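Local coordinates for tryptophan halogenase (Shewanella frigidimarina, PDB 2PYX), which probably acts as a flavin-dependent monooxygenase of the tryptophan halogenase family, binding FAD, at residues A372-L375 and A376-P380. Sequence-based numbering, arbitrary orientation.
Sequences ASTL and AQQLP
The amide of Gln-377 folds back along the helix to meet the carbonyl of Ser-373 through its NE2 edge, in a weak hydrogen bond of 3.3 Å from Gln-377 NE2 to Ser-373 O. The same oxygen takes the backbone bond from Gln-377 N, so one residue grips it with both its main-chain and its side-chain nitrogen. With CG beside its own backbone N (chi1 -61°), Gln-377 leads its extended chain past this oxygen, CG lying 3.1 Å from Ser-373 O. One residue on, the amide of Gln-378 lies alongside Thr-374, the two side chains pointing the same way; the methyl of Thr-374 lies over one face of the amide, at its nitrogen end, with Gln-378 NE2 3.8 Å from Thr-374 CG2, while OE1 accepts a bond from Arg-392 of helix 383-413. That methyl is turned to Gln-378 because CG2 stands anti to the backbone N, which leaves OG1 to bond the carbonyl of Trp-370.

Ala-372 to Gln-377 form the last turn and a half of helix 363-377, and Gln-378 to Pro-380 lead out of it; the helix end is packed between helices 16-31 and 383-413 in a protein whose N-terminal glycine-rich sequence is consistent with a Rossmann-type FAD site. The regular pattern still holds at Ala-376 N to Ala-372 O, 2.9 Å, but frays at Gln-378, the first residue to leave helical geometry: its N bonds weakly to both Thr-374 O and Leu-375 O. On the inner side, Leu-375 projects onto strand 224-227 and Trp-343, and its CD1 approaches Pro-380 CD at 4.4 Å. The ring of Pro-380 also touches Trp-343, as well as Met-386 and Ile-389, whereas Ala-372 and Ala-376 pack against helix 16-31, where His-30 NE2 bonds Ala-376 O.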
loop_
_atom_site.group_PDB
_atom_site.type_symbol
_atom_site.label_atom_id
_atom_site.label_comp_id
_atom_site.label_asym_id
_atom_site.label_seq_id
_atom_site.Cartn_x
_atom_site.Cartn_y
_atom_site.Cartn_z
ATOM N N ALA A 372 -7.999 6.857 -7.688
ATOM C CA ALA A 372 -8.505 6.566 -9.020
ATOM C C ALA A 372 -9.912 5.976 -8.964
ATOM O O ALA A 372 -10.780 6.349 -9.750
ATOM C CB ALA A 372 -7.549 5.630 -9.760
ATOM N N SER A 373 -10.113 5.025 -8.062
ATOM C CA SER A 373 -11.438 4.417 -7.944
ATOM C C SER A 373 -12.477 5.457 -7.473
ATOM O O SER A 373 -13.614 5.452 -7.935
ATOM C CB SER A 373 -11.440 3.186 -7.017
ATOM O OG SER A 373 -11.091 3.508 -5.680
ATOM N N THR A 374 -12.079 6.333 -6.557
ATOM C CA THR A 374 -12.965 7.377 -6.074
ATOM C C THR A 374 -13.330 8.313 -7.192
ATOM O O THR A 374 -14.497 8.660 -7.349
ATOM C CB THR A 374 -12.296 8.128 -4.907
ATOM O OG1 THR A 374 -12.125 7.180 -3.845
ATOM C CG2 THR A 374 -13.148 9.243 -4.427
ATOM N N LEU A 375 -12.355 8.731 -7.982
ATOM C CA LEU A 375 -12.664 9.613 -9.111
ATOM C C LEU A 375 -13.596 8.912 -10.089
ATOM O O LEU A 375 -14.557 9.513 -10.574
ATOM C CB LEU A 375 -11.368 10.007 -9.814
ATOM C CG LEU A 375 -11.564 10.806 -11.092
ATOM C CD1 LEU A 375 -12.274 12.146 -10.791
ATOM C CD2 LEU A 375 -10.238 11.026 -11.771
ATOM N N ALA A 376 -13.342 7.646 -10.386
ATOM C CA ALA A 376 -14.197 6.917 -11.297
ATOM C C ALA A 376 -15.631 6.810 -10.766
ATOM O O ALA A 376 -16.606 6.899 -11.539
ATOM C CB ALA A 376 -13.621 5.532 -11.555
ATOM N N GLN A 377 -15.784 6.637 -9.450
ATOM C CA GLN A 377 -17.111 6.547 -8.839
ATOM C C GLN A 377 -17.818 7.885 -8.660
ATOM O O GLN A 377 -19.038 7.932 -8.523
ATOM C CB GLN A 377 -17.018 5.847 -7.503
ATOM C CG GLN A 377 -16.503 4.438 -7.618
ATOM C CD GLN A 377 -16.466 3.709 -6.331
ATOM O OE1 GLN A 377 -17.469 3.137 -5.903
ATOM N NE2 GLN A 377 -15.300 3.648 -5.731
ATOM N N GLN A 378 -17.049 8.960 -8.674
ATOM C CA GLN A 378 -17.581 10.297 -8.461
ATOM C C GLN A 378 -17.203 11.240 -9.605
ATOM O O GLN A 378 -16.886 12.394 -9.384
ATOM C CB GLN A 378 -17.053 10.859 -7.149
ATOM C CG GLN A 378 -17.508 10.044 -5.971
ATOM C CD GLN A 378 -17.449 10.791 -4.658
ATOM O OE1 GLN A 378 -17.970 11.883 -4.545
ATOM N NE2 GLN A 378 -16.790 10.217 -3.684
ATOM N N LEU A 379 -17.271 10.760 -10.840
ATOM C CA LEU A 379 -16.925 11.590 -11.970
ATOM C C LEU A 379 -17.850 12.802 -11.963
ATOM O O LEU A 379 -19.067 12.670 -11.953
ATOM C CB LEU A 379 -17.108 10.786 -13.255
ATOM C CG LEU A 379 -16.916 11.572 -14.557
ATOM C CD1 LEU A 379 -15.474 11.827 -14.799
ATOM C CD2 LEU A 379 -17.551 10.857 -15.734
ATOM N N PRO A 380 -17.277 13.997 -11.911
ATOM C CA PRO A 380 -18.189 15.140 -11.842
ATOM C C PRO A 380 -19.029 15.306 -13.096
ATOM O O PRO A 380 -18.496 15.163 -14.209
ATOM C CB PRO A 380 -17.256 16.335 -11.685
ATOM C CG PRO A 380 -15.974 15.781 -11.248
ATOM C CD PRO A 380 -15.876 14.427 -11.857
#